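Long-range contacts in copper chaperone CopZ (Staphylococcus aureus, PDB 6FF2), which sequesters copper(I) inside the cell and delivers it to the copper-exporting P-type ATPase CopA: residues D28-A33 / V42-D47; S18-A23 / D58-Q63; E4-E9 / V51-M56. One frame throughout, in Å; residues are numbered along the deposited sequence.

Contact 1: residues D28-A33 / V42-D47; sequences DGVTSA and VSVQYD
Val-30 and Val-44 meet at about a right angle, CG1 against CG1 at 3.9 Å, in the antiparallel hairpin of strands 30-36 and 41-46, part of the ferredoxin-like fold of heavy-metal-associated domains. With CG1 anti to the backbone N in both valines (171° in Val-30), these are the methyls that meet; beta-branched residues suit strands. Ala-33 lies on the same face, and its small methyl, like Val-44, touches Leu-24 of helix 14-25. Tyr-46 contributes mainly CB, 3.3 Å from Gly-29 O. With chi1 at 68° its CG sits between the backbone N and the carbonyl carbon, and the ring leads away from strand 30-36 and packs on Val-53 and Met-56 of helix 53-62.

The register slips at a classic beta bulge, where Thr-31 N and Ser-32 N both donate to Gln-45 O, at 2.7 and 3.3 Å. Ahead of it Gly-29 takes a positive phi of 102°, a backbone shape that glycine adopts readily; its O accepts from Asp-47 N at 2.9 Å. On the other face Ser-32 OG rests against the aliphatic part of Gln-45, 3.5 Å from CG, while the amide end bends away from strand 30-36. The same OG is 2.9 Å from a water that donates a hydrogen bond to Ser-43 O, bridging the two strands.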
loop_
_atom_site.group_PDB
_atom_site.type_symbol
_atom_site.label_atom_id
_atom_site.label_comp_id
_atom_site.label_asym_id
_atom_site.label_seq_id
_atom_site.Cartn_x
_atom_site.Cartn_y
_atom_site.Cartn_z
ATOM N N ASP A 28 -16.324 -10.183 12.698
ATOM C CA ASP A 28 -16.588 -10.862 13.980
ATOM C C ASP A 28 -16.461 -12.356 13.768
ATOM O O ASP A 28 -17.038 -12.939 12.830
ATOM C CB ASP A 28 -17.988 -10.517 14.492
ATOM C CG ASP A 28 -18.323 -11.151 15.864
ATOM O OD1 ASP A 28 -17.405 -11.224 16.710
ATOM O OD2 ASP A 28 -19.494 -11.601 16.106
ATOM N N GLY A 29 -15.642 -12.967 14.633
ATOM C CA GLY A 29 -15.311 -14.394 14.552
ATOM C C GLY A 29 -13.946 -14.711 13.958
ATOM O O GLY A 29 -13.439 -15.842 14.048
ATOM N N VAL A 30 -13.317 -13.723 13.273
ATOM C CA VAL A 30 -11.904 -13.853 12.871
ATOM C C VAL A 30 -11.053 -13.418 14.020
ATOM O O VAL A 30 -11.228 -12.353 14.589
ATOM C CB VAL A 30 -11.593 -12.998 11.647
ATOM C CG1 VAL A 30 -10.109 -12.962 11.386
ATOM C CG2 VAL A 30 -12.331 -13.553 10.457
ATOM N N THR A 31 -10.163 -14.334 14.406
ATOM C CA THR A 31 -9.276 -14.148 15.552
ATOM C C THR A 31 -7.964 -13.488 15.150
ATOM O O THR A 31 -7.480 -12.615 15.855
ATOM C CB THR A 31 -9.077 -15.477 16.268
ATOM O OG1 THR A 31 -10.383 -16.023 16.576
ATOM C CG2 THR A 31 -8.250 -15.297 17.473
ATOM N N SER A 32 -7.386 -13.900 14.019
ATOM C CA SER A 32 -6.214 -13.275 13.496
ATOM C C SER A 32 -6.070 -13.566 12.017
ATOM O O SER A 32 -6.679 -14.511 11.480
ATOM C CB SER A 32 -4.976 -13.792 14.273
ATOM O OG SER A 32 -4.655 -15.121 13.948
ATOM N N ALA A 33 -5.227 -12.803 11.333
ATOM C CA ALA A 33 -4.934 -13.018 9.936
ATOM C C ALA A 33 -3.448 -12.722 9.710
ATOM O O ALA A 33 -2.948 -11.697 10.231
ATOM C CB ALA A 33 -5.796 -12.104 9.068
ATOM N N VAL A 42 -2.646 -16.317 2.711
ATOM C CA VAL A 42 -3.144 -15.654 3.882
ATOM C C VAL A 42 -3.776 -16.652 4.872
ATOM O O VAL A 42 -4.704 -17.334 4.484
ATOM C CB VAL A 42 -4.189 -14.605 3.475
ATOM C CG1 VAL A 42 -4.616 -13.793 4.705
ATOM C CG2 VAL A 42 -3.615 -13.711 2.349
ATOM N N SER A 43 -3.196 -16.762 6.049
ATOM C CA SER A 43 -3.662 -17.694 7.061
ATOM C C SER A 43 -4.586 -16.985 8.012
ATOM O O SER A 43 -4.187 -16.041 8.690
ATOM C CB SER A 43 -2.515 -18.334 7.806
ATOM O OG SER A 43 -3.009 -19.187 8.860
ATOM N N VAL A 44 -5.812 -17.503 8.170
ATOM C CA VAL A 44 -6.827 -16.876 9.033
ATOM C C VAL A 44 -7.206 -17.902 10.096
ATOM O O VAL A 44 -7.497 -19.061 9.776
ATOM C CB VAL A 44 -8.049 -16.512 8.200
ATOM C CG1 VAL A 44 -9.105 -15.901 9.069
ATOM C CG2 VAL A 44 -7.707 -15.589 7.047
ATOM N N GLN A 45 -7.128 -17.481 11.332
ATOM C CA GLN A 45 -7.617 -18.249 12.493
ATOM C C GLN A 45 -9.005 -17.697 12.841
ATOM O O GLN A 45 -9.182 -16.470 13.021
ATOM C CB GLN A 45 -6.693 -18.096 13.684
ATOM C CG GLN A 45 -5.275 -18.571 13.403
ATOM C CD GLN A 45 -5.151 -20.068 13.391
ATOM O OE1 GLN A 45 -5.970 -20.789 13.977
ATOM N NE2 GLN A 45 -4.120 -20.545 12.775
ATOM N N TYR A 46 -9.987 -18.584 12.999
ATOM C CA TYR A 46 -11.355 -18.130 13.155
ATOM C C TYR A 46 -12.236 -19.176 13.839
ATOM O O TYR A 46 -11.863 -20.368 13.859
ATOM C CB TYR A 46 -11.959 -17.790 11.785
ATOM C CG TYR A 46 -12.196 -18.978 10.850
ATOM C CD1 TYR A 46 -11.175 -19.644 10.222
ATOM C CD2 TYR A 46 -13.502 -19.449 10.611
ATOM C CE1 TYR A 46 -11.393 -20.715 9.361
ATOM C CE2 TYR A 46 -13.734 -20.520 9.767
ATOM C CZ TYR A 46 -12.673 -21.165 9.129
ATOM O OH TYR A 46 -12.912 -22.187 8.305
ATOM N N ASP A 47 -13.378 -18.700 14.339
ATOM C CA ASP A 47 -14.406 -19.567 14.937
ATOM C C ASP A 47 -15.352 -19.926 13.787
ATOM O O ASP A 47 -16.070 -19.030 13.295
ATOM C CB ASP A 47 -15.129 -18.819 16.041
ATOM C CG ASP A 47 -16.250 -19.649 16.711
ATOM O OD1 ASP A 47 -16.638 -20.669 16.112
ATOM O OD2 ASP A 47 -16.695 -19.206 17.776
HETATM O O HOH W 1 -3.323 -16.013 11.556
#

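Contact 2: residues S18-A23 / D58-Q63; sequences SAVESA and DAIEDQ
Glu-21 OE2 is gripped by two groups, Lys-17 NZ in a salt bridge and Val-35 N in a hydrogen bond, while on another side of helix 14-25 Ala-19, Val-20 and Ala-23 meet helix 53-62 and Gln-63 through van der Waals packing. Ala-23 CB lies 4.3 Å from Ala-59 CB, and the CA atoms of these two alanines are 5.9 Å apart, small residues that suit so close an approach of the backbones.

Gln-63 bridges the groove on the side away from the sheet. Its chain bends at chi2 (-65°) and points CG at the other helix, so that the amide spreads along it, OE1 by Ala-19 and NE2 by Ala-23. CG packs on Ala-23 CB at 3.9 Å, and OE1 is 3.8 Å from Ala-19 CB. A long residue with a polar end suits this partly exposed position. Deeper in, Val-20 CG1 meets Ile-60 CG1 at 4.2 Å, two branched apolar chains suited to burial.

Ala-19 is close to the metal site, its side chain about 6 Å from a bound copper(I) ion, and it also packs on His-15 of the second subunit. The sheet lies on the side of Val-20 and Ile-60: Ile-60 rests on Leu-6 and Val-8 of strand 3-9, Val-20 on Val-35 of strand 30-36, and Tyr-65 touches both Val-20 and Ile-60.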
loop_
_atom_site.group_PDB
_atom_site.type_symbol
_atom_site.label_atom_id
_atom_site.label_comp_id
_atom_site.label_asym_id
_atom_site.label_seq_id
_atom_site.Cartn_x
_atom_site.Cartn_y
_atom_site.Cartn_z
ATOM N N SER A 18 -1.070 -4.944 5.329
ATOM C CA SER A 18 -1.770 -4.301 6.393
ATOM C C SER A 18 -3.256 -4.195 6.091
ATOM O O SER A 18 -4.111 -4.432 6.962
ATOM C CB SER A 18 -1.146 -2.940 6.630
ATOM O OG SER A 18 -1.854 -2.324 7.633
ATOM N N ALA A 19 -3.579 -3.834 4.857
ATOM C CA ALA A 19 -4.956 -3.647 4.469
ATOM C C ALA A 19 -5.759 -4.968 4.533
ATOM O O ALA A 19 -6.942 -4.948 4.904
ATOM C CB ALA A 19 -5.050 -3.056 3.064
ATOM N N VAL A 20 -5.145 -6.037 4.035
ATOM C CA VAL A 20 -5.796 -7.370 4.024
ATOM C C VAL A 20 -5.975 -7.819 5.470
ATOM O O VAL A 20 -7.102 -8.252 5.850
ATOM C CB VAL A 20 -4.998 -8.315 3.136
ATOM C CG1 VAL A 20 -5.449 -9.766 3.354
ATOM C CG2 VAL A 20 -5.185 -7.946 1.660
ATOM N N GLU A 21 -4.940 -7.726 6.275
ATOM C CA GLU A 21 -5.086 -8.186 7.686
ATOM C C GLU A 21 -6.158 -7.355 8.425
ATOM O O GLU A 21 -6.946 -7.911 9.186
ATOM C CB GLU A 21 -3.733 -8.180 8.411
ATOM C CG GLU A 21 -2.786 -9.225 7.879
ATOM C CD GLU A 21 -1.438 -9.288 8.530
ATOM O OE1 GLU A 21 -1.171 -8.517 9.490
ATOM O OE2 GLU A 21 -0.625 -10.093 8.030
ATOM N N SER A 22 -6.206 -6.040 8.227
ATOM C CA SER A 22 -7.225 -5.243 8.884
ATOM C C SER A 22 -8.614 -5.588 8.462
ATOM O O SER A 22 -9.509 -5.670 9.292
ATOM C CB SER A 22 -7.029 -3.748 8.653
ATOM O OG SER A 22 -5.932 -3.396 9.436
ATOM N N ALA A 23 -8.822 -5.786 7.168
ATOM C CA ALA A 23 -10.164 -6.111 6.660
ATOM C C ALA A 23 -10.655 -7.438 7.242
ATOM O O ALA A 23 -11.788 -7.562 7.650
ATOM C CB ALA A 23 -10.127 -6.199 5.147
ATOM N N ASP A 58 -14.787 -12.171 0.448
ATOM C CA ASP A 58 -15.373 -10.874 0.058
ATOM C C ASP A 58 -14.591 -9.728 0.619
ATOM O O ASP A 58 -14.431 -8.696 -0.053
ATOM C CB ASP A 58 -16.820 -10.778 0.538
ATOM C CG ASP A 58 -17.767 -11.537 -0.301
ATOM O OD1 ASP A 58 -17.388 -12.092 -1.367
ATOM O OD2 ASP A 58 -18.946 -11.614 0.169
ATOM N N ALA A 59 -14.131 -9.852 1.869
ATOM C CA ALA A 59 -13.386 -8.769 2.506
ATOM C C ALA A 59 -12.092 -8.495 1.754
ATOM O O ALA A 59 -11.668 -7.326 1.623
ATOM C CB ALA A 59 -13.099 -9.090 3.962
ATOM N N ILE A 60 -11.462 -9.535 1.267
ATOM C CA ILE A 60 -10.226 -9.403 0.533
ATOM C C ILE A 60 -10.514 -8.754 -0.833
ATOM O O ILE A 60 -9.810 -7.822 -1.239
ATOM C CB ILE A 60 -9.532 -10.734 0.390
ATOM C CG1 ILE A 60 -9.060 -11.219 1.754
ATOM C CG2 ILE A 60 -8.370 -10.684 -0.611
ATOM C CD1 ILE A 60 -8.706 -12.690 1.689
ATOM N N GLU A 61 -11.525 -9.248 -1.531
ATOM C CA GLU A 61 -11.833 -8.759 -2.860
ATOM C C GLU A 61 -12.329 -7.318 -2.793
ATOM O O GLU A 61 -11.991 -6.534 -3.676
ATOM C CB GLU A 61 -12.809 -9.733 -3.588
ATOM C CG GLU A 61 -12.151 -11.126 -3.759
ATOM C CD GLU A 61 -12.599 -12.002 -4.931
ATOM O OE1 GLU A 61 -13.835 -12.157 -5.038
ATOM O OE2 GLU A 61 -11.664 -12.626 -5.611
ATOM N N ASP A 62 -13.030 -6.933 -1.736
ATOM C CA ASP A 62 -13.408 -5.526 -1.533
ATOM C C ASP A 62 -12.232 -4.565 -1.339
ATOM O O ASP A 62 -12.391 -3.384 -1.544
ATOM C CB ASP A 62 -14.380 -5.382 -0.372
ATOM C CG ASP A 62 -15.775 -5.977 -0.692
ATOM O OD1 ASP A 62 -16.073 -6.353 -1.850
ATOM O OD2 ASP A 62 -16.561 -6.112 0.251
ATOM N N GLN A 63 -11.078 -5.041 -0.897
ATOM C CA GLN A 63 -9.828 -4.268 -0.839
ATOM C C GLN A 63 -9.090 -4.229 -2.168
ATOM O O GLN A 63 -8.030 -3.582 -2.247
ATOM C CB GLN A 63 -8.874 -4.832 0.228
ATOM C CG GLN A 63 -9.410 -4.734 1.644
ATOM C CD GLN A 63 -9.559 -3.294 2.096
ATOM O OE1 GLN A 63 -8.633 -2.482 1.950
ATOM N NE2 GLN A 63 -10.709 -2.955 2.572
#

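Contact 3: residues E4-E9 / V51-M56; sequences EILNVE and VAVSQM
Glu-4 and Val-53 lie across each other at about a right angle, where the start of helix 53-62 packs on strand 3-9, a central strand of the ferredoxin-like sheet. The carboxylate spans the two methyls of the valine: OE2 is 3.5 Å from CG1, and OE1 is 3.6 Å from CG2. Two turns of the glutamate chain bring it there. CG stands anti to the backbone N, and the bend at chi2 (66°) folds the carboxylate back over Val-53, so that its methylenes also serve as apolar surface. This suits a partly exposed position, where a long residue can cover the valine with carbon and carboxylate.

Ala-52 is the N-cap, just before the helix, and its backbone N donates to Gln-55 OE1 at 2.9 Å in an almost straight bond (178°). Met-56, one turn along the helix from Val-53, lies obliquely to Glu-4, with SD 4.0 Å from Glu-4 CG. Its thioether chain, extended beyond CG, is long and pliable enough to fill the space between strand and helix. Leu-6 continues the same face of strand 3-9 and packs on Lys-57 as well; a branched apolar residue suits this buried place. Its CD2 lies 4.5 Å from Val-53 CG1 and approaches Met-56 CB at 4.3 Å.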
loop_
_atom_site.group_PDB
_atom_site.type_symbol
_atom_site.label_atom_id
_atom_site.label_comp_id
_atom_site.label_asym_id
_atom_site.label_seq_id
_atom_site.Cartn_x
_atom_site.Cartn_y
_atom_site.Cartn_z
ATOM N N GLU A 4 -8.082 -21.200 7.967
ATOM C CA GLU A 4 -8.284 -21.124 6.511
ATOM C C GLU A 4 -7.072 -20.522 5.899
ATOM O O GLU A 4 -6.548 -19.574 6.429
ATOM C CB GLU A 4 -9.504 -20.251 6.213
ATOM C CG GLU A 4 -9.749 -19.915 4.765
ATOM C CD GLU A 4 -10.095 -21.052 3.866
ATOM O OE1 GLU A 4 -10.408 -22.146 4.307
ATOM O OE2 GLU A 4 -10.027 -20.769 2.629
ATOM N N ILE A 5 -6.582 -21.107 4.819
ATOM C CA ILE A 5 -5.537 -20.508 4.009
ATOM C C ILE A 5 -6.130 -20.042 2.692
ATOM O O ILE A 5 -6.613 -20.868 1.917
ATOM C CB ILE A 5 -4.358 -21.461 3.840
ATOM C CG1 ILE A 5 -3.780 -21.842 5.251
ATOM C CG2 ILE A 5 -3.293 -20.822 2.975
ATOM C CD1 ILE A 5 -2.769 -22.925 5.190
ATOM N N LEU A 6 -6.096 -18.727 2.432
ATOM C CA LEU A 6 -6.547 -18.156 1.170
ATOM C C LEU A 6 -5.332 -17.920 0.305
ATOM O O LEU A 6 -4.265 -17.512 0.819
ATOM C CB LEU A 6 -7.404 -16.924 1.333
ATOM C CG LEU A 6 -8.667 -17.159 2.165
ATOM C CD1 LEU A 6 -8.437 -16.656 3.567
ATOM C CD2 LEU A 6 -9.900 -16.489 1.557
ATOM N N ASN A 7 -5.481 -18.128 -0.995
ATOM C CA ASN A 7 -4.428 -17.783 -1.966
ATOM C C ASN A 7 -4.853 -16.483 -2.660
ATOM O O ASN A 7 -5.882 -16.441 -3.262
ATOM C CB ASN A 7 -4.250 -18.862 -2.954
ATOM C CG ASN A 7 -3.440 -19.928 -2.408
ATOM O OD1 ASN A 7 -3.962 -20.999 -2.181
ATOM N ND2 ASN A 7 -2.127 -19.679 -2.238
ATOM N N VAL A 8 -4.050 -15.428 -2.500
ATOM C CA VAL A 8 -4.442 -14.083 -2.890
ATOM C C VAL A 8 -3.421 -13.568 -3.842
ATOM O O VAL A 8 -2.220 -13.726 -3.608
ATOM C CB VAL A 8 -4.566 -13.148 -1.675
ATOM C CG1 VAL A 8 -4.975 -11.753 -2.104
ATOM C CG2 VAL A 8 -5.577 -13.657 -0.654
ATOM N N GLU A 9 -3.932 -13.004 -4.935
ATOM C CA GLU A 9 -3.097 -12.319 -5.948
ATOM C C GLU A 9 -3.262 -10.822 -5.835
ATOM O O GLU A 9 -4.376 -10.313 -5.600
ATOM C CB GLU A 9 -3.498 -12.755 -7.382
ATOM C CG GLU A 9 -3.101 -14.181 -7.627
ATOM C CD GLU A 9 -3.455 -14.697 -9.009
ATOM O OE1 GLU A 9 -4.099 -14.002 -9.821
ATOM O OE2 GLU A 9 -3.079 -15.847 -9.260
ATOM N N VAL A 51 -18.046 -17.415 11.465
ATOM C CA VAL A 51 -17.640 -16.772 10.200
ATOM C C VAL A 51 -17.434 -17.805 9.140
ATOM O O VAL A 51 -16.922 -18.889 9.391
ATOM C CB VAL A 51 -16.463 -15.790 10.421
ATOM C CG1 VAL A 51 -15.295 -16.440 10.968
ATOM C CG2 VAL A 51 -16.084 -15.136 9.099
ATOM N N ALA A 52 -17.927 -17.478 7.921
ATOM C CA ALA A 52 -17.728 -18.294 6.770
ATOM C C ALA A 52 -16.532 -17.841 5.904
ATOM O O ALA A 52 -16.239 -16.644 5.872
ATOM C CB ALA A 52 -18.996 -18.241 5.894
ATOM N N VAL A 53 -15.942 -18.774 5.160
ATOM C CA VAL A 53 -14.856 -18.400 4.301
ATOM C C VAL A 53 -15.340 -17.381 3.233
ATOM O O VAL A 53 -14.585 -16.513 2.822
ATOM C CB VAL A 53 -14.216 -19.650 3.697
ATOM C CG1 VAL A 53 -13.206 -19.273 2.624
ATOM C CG2 VAL A 53 -13.520 -20.407 4.826
ATOM N N SER A 54 -16.592 -17.495 2.805
ATOM C CA SER A 54 -17.141 -16.520 1.850
ATOM C C SER A 54 -16.992 -15.067 2.327
ATOM O O SER A 54 -16.728 -14.164 1.524
ATOM C CB SER A 54 -18.594 -16.938 1.592
ATOM O OG SER A 54 -19.409 -16.838 2.781
ATOM N N GLN A 55 -17.175 -14.806 3.615
ATOM C CA GLN A 55 -17.024 -13.485 4.183
ATOM C C GLN A 55 -15.544 -13.034 4.087
ATOM O O GLN A 55 -15.253 -11.855 3.862
ATOM C CB GLN A 55 -17.498 -13.466 5.626
ATOM C CG GLN A 55 -18.998 -13.667 5.828
ATOM C CD GLN A 55 -19.283 -13.869 7.287
ATOM O OE1 GLN A 55 -19.459 -15.040 7.714
ATOM N NE2 GLN A 55 -19.255 -12.792 8.081
ATOM N N MET A 56 -14.601 -13.948 4.303
ATOM C CA MET A 56 -13.194 -13.606 4.184
ATOM C C MET A 56 -12.819 -13.242 2.755
ATOM O O MET A 56 -12.097 -12.263 2.520
ATOM C CB MET A 56 -12.338 -14.798 4.654
ATOM C CG MET A 56 -12.615 -15.262 6.098
ATOM S SD MET A 56 -11.725 -16.795 6.380
ATOM C CE MET A 56 -12.659 -17.435 7.809
#

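The three contacts tie together a single βαββαβ domain, their centres 9 to 12 Å apart. Along the chain come strand 3-9, helix 14-25, the hairpin 30-36/41-46, helix 53-62 and strand 66-67. Contact 1 is nested within the loops closed by contacts 2 and 3, which themselves interleave, so the two helices and the sheet are interwoven rather than stacked in sequence order. Contacts 1 and 3 share the sheet, where strands 41-46 and 3-9 are neighbours, probably hydrogen-bonded from Val-42 N to Leu-6 O and from Val-44 N to Glu-4 O. Contacts 2 and 3 share helix 53-62. Contact 2 lies nearest copper; contacts 1 and 3 lie away from the copper sites.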